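Local coordinates for protein race-specific elicitor A4 (Passalora fulva, PDB 6BN0) that binds chitin as a secreted fungal effector and triggers a hypersensitive response in tomato plants of the Cf-4 genotype, at residues A[29-34]-A[55-60]. Sequence-based numbering, arbitrary orientation.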
loop_
_atom_site.group_PDB
_atom_site.type_symbol
_atom_site.label_atom_id
_atom_site.label_comp_id
_atom_site.label_asym_id
_atom_site.label_seq_id
_atom_site.Cartn_x
_atom_site.Cartn_y
_atom_site.Cartn_z
ATOM N N SER A 29 -7.232 9.434 -16.120
ATOM C CA SER A 29 -6.620 8.174 -16.494
ATOM C C SER A 29 -7.053 7.088 -15.515
ATOM O O SER A 29 -7.243 7.353 -14.337
ATOM C CB SER A 29 -5.093 8.328 -16.566
ATOM O OG SER A 29 -4.381 7.422 -15.740
ATOM N N CYS A 30 -7.286 5.895 -16.049
ATOM C CA CYS A 30 -7.708 4.749 -15.261
ATOM C C CYS A 30 -6.544 3.982 -14.650
ATOM O O CYS A 30 -6.773 3.101 -13.834
ATOM C CB CYS A 30 -8.520 3.796 -16.149
ATOM S SG CYS A 30 -10.187 4.487 -16.507
ATOM N N THR A 31 -5.315 4.267 -15.053
ATOM C CA THR A 31 -4.163 3.521 -14.527
ATOM C C THR A 31 -3.391 4.315 -13.478
ATOM O O THR A 31 -2.233 4.024 -13.213
ATOM C CB THR A 31 -3.232 3.112 -15.660
ATOM O OG1 THR A 31 -2.741 4.299 -16.277
ATOM C CG2 THR A 31 -3.970 2.272 -16.677
ATOM N N THR A 32 -4.001 5.352 -12.921
ATOM C CA THR A 32 -3.402 6.133 -11.858
ATOM C C THR A 32 -4.504 6.401 -10.853
ATOM O O THR A 32 -5.668 6.056 -11.080
ATOM C CB THR A 32 -2.812 7.457 -12.359
ATOM O OG1 THR A 32 -3.865 8.226 -12.993
ATOM C CG2 THR A 32 -1.641 7.210 -13.338
ATOM N N TYR A 33 -4.119 6.962 -9.707
ATOM C CA TYR A 33 -5.104 7.408 -8.731
ATOM C C TYR A 33 -4.521 8.654 -8.072
ATOM O O TYR A 33 -3.372 9.031 -8.333
ATOM C CB TYR A 33 -5.430 6.288 -7.729
ATOM C CG TYR A 33 -4.202 5.763 -6.969
ATOM C CD1 TYR A 33 -3.346 4.837 -7.553
ATOM C CD2 TYR A 33 -3.909 6.214 -5.661
ATOM C CE1 TYR A 33 -2.229 4.331 -6.868
ATOM C CE2 TYR A 33 -2.804 5.722 -4.968
ATOM C CZ TYR A 33 -1.967 4.777 -5.581
ATOM O OH TYR A 33 -0.834 4.312 -4.938
ATOM N N ILE A 34 -5.322 9.320 -7.241
ATOM C CA ILE A 34 -4.890 10.529 -6.548
ATOM C C ILE A 34 -4.801 10.186 -5.063
ATOM O O ILE A 34 -5.734 9.602 -4.495
ATOM C CB ILE A 34 -5.842 11.712 -6.821
ATOM C CG1 ILE A 34 -5.690 12.173 -8.293
ATOM C CG2 ILE A 34 -5.613 12.862 -5.775
ATOM C CD1 ILE A 34 -6.740 13.229 -8.795
ATOM N N GLY A 55 -0.762 -3.077 -16.062
ATOM C CA GLY A 55 -1.906 -3.933 -16.338
ATOM C C GLY A 55 -3.122 -3.672 -15.455
ATOM O O GLY A 55 -4.203 -4.209 -15.732
ATOM N N LEU A 56 -2.977 -2.878 -14.406
ATOM C CA LEU A 56 -4.016 -2.694 -13.402
ATOM C C LEU A 56 -4.671 -1.329 -13.544
ATOM O O LEU A 56 -4.099 -0.385 -14.112
ATOM C CB LEU A 56 -3.447 -2.821 -11.990
ATOM C CG LEU A 56 -2.783 -4.194 -11.775
ATOM C CD1 LEU A 56 -2.460 -4.397 -10.272
ATOM C CD2 LEU A 56 -3.720 -5.329 -12.281
ATOM N N GLN A 57 -5.866 -1.233 -12.985
ATOM C CA GLN A 57 -6.653 -0.007 -13.075
ATOM C C GLN A 57 -7.277 0.275 -11.714
ATOM O O GLN A 57 -7.496 -0.653 -10.927
ATOM C CB GLN A 57 -7.770 -0.104 -14.133
ATOM C CG GLN A 57 -7.280 -0.293 -15.590
ATOM C CD GLN A 57 -8.433 -0.368 -16.560
ATOM O OE1 GLN A 57 -9.552 -0.634 -16.160
ATOM N NE2 GLN A 57 -8.158 -0.188 -17.835
ATOM N N TRP A 58 -7.535 1.562 -11.439
ATOM C CA TRP A 58 -8.055 1.980 -10.138
ATOM C C TRP A 58 -9.409 1.325 -9.867
ATOM O O TRP A 58 -10.307 1.359 -10.717
ATOM C CB TRP A 58 -8.225 3.526 -10.090
ATOM C CG TRP A 58 -8.648 3.976 -8.705
ATOM C CD1 TRP A 58 -9.816 4.612 -8.350
ATOM C CD2 TRP A 58 -7.908 3.773 -7.491
ATOM N NE1 TRP A 58 -9.827 4.856 -6.984
ATOM C CE2 TRP A 58 -8.677 4.331 -6.431
ATOM C CE3 TRP A 58 -6.668 3.179 -7.196
ATOM C CZ2 TRP A 58 -8.246 4.313 -5.094
ATOM C CZ3 TRP A 58 -6.235 3.159 -5.846
ATOM C CH2 TRP A 58 -7.024 3.739 -4.815
ATOM N N ASN A 59 -9.573 0.787 -8.655
ATOM C CA ASN A 59 -10.849 0.243 -8.170
ATOM C C ASN A 59 -11.311 1.121 -6.998
ATOM O O ASN A 59 -10.850 0.970 -5.858
ATOM C CB ASN A 59 -10.685 -1.241 -7.786
ATOM C CG ASN A 59 -11.989 -1.906 -7.374
ATOM O OD1 ASN A 59 -12.040 -3.140 -7.236
ATOM N ND2 ASN A 59 -13.014 -1.121 -7.113
ATOM N N ASP A 60 -12.215 2.048 -7.287
ATOM C CA ASP A 60 -12.702 3.022 -6.315
ATOM C C ASP A 60 -13.805 2.474 -5.433
ATOM O O ASP A 60 -14.377 3.231 -4.638
ATOM C CB ASP A 60 -13.216 4.270 -7.043
ATOM C CG ASP A 60 -13.193 5.519 -6.160
ATOM O OD1 ASP A 60 -14.204 6.260 -6.112
ATOM O OD2 ASP A 60 -12.137 5.766 -5.529
HETATM O O HOH W 1 -10.017 2.881 -13.206
#
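Tyr33 lies against Trp58, the two side chains crossing at about a right angle, where strand 32-38 passes strand 57-59. Their rings are nearly parallel, planes 17° apart, but slid so far that they barely overlap: Trp58 CZ3 lies over one face of the tyrosine near its rim, 3.5 Å from Tyr33 CG. The methylene joins in: Tyr33 CB sits over the six-membered ring of Trp58 in a CH-pi contact, 3.4 Å from Trp58 CE3. Tyr33 CG stands between the backbone N and the carbonyl carbon (chi1 58°), which lays the phenol against the indole; Tyr33 also touches the bound chitin oligomer. The indole is held in turn at its edge, where Trp58 NE1 donates in the ring plane to Asp60 OD2 at 2.9 Å, meeting the carboxylate on its anti side and about 30° out of its plane.

In this CBM14 chitin-binding module the contact joins the three-stranded sheet holding 32-38 to the hairpin 57-59/66-68; Leu23 and Pro25 of strand 23-25 also touch Trp58.

Backbone polar contacts cluster on one carbonyl. Trp58 N gives Cys30 O a nearly straight hydrogen bond of 2.9 Å, and Gln57 CA adds a CA-H...O contact to Cys30 O at 3.2 Å. A water donates to Trp58 O and, weakly, to Cys30 O. Beside them, Gln57 CD lies 4.2 Å from Cys30 CB, while Gln57 OE1 is hydrogen-bonded to Ser73 OG and Cys30 is disulfide-linked to Cys75.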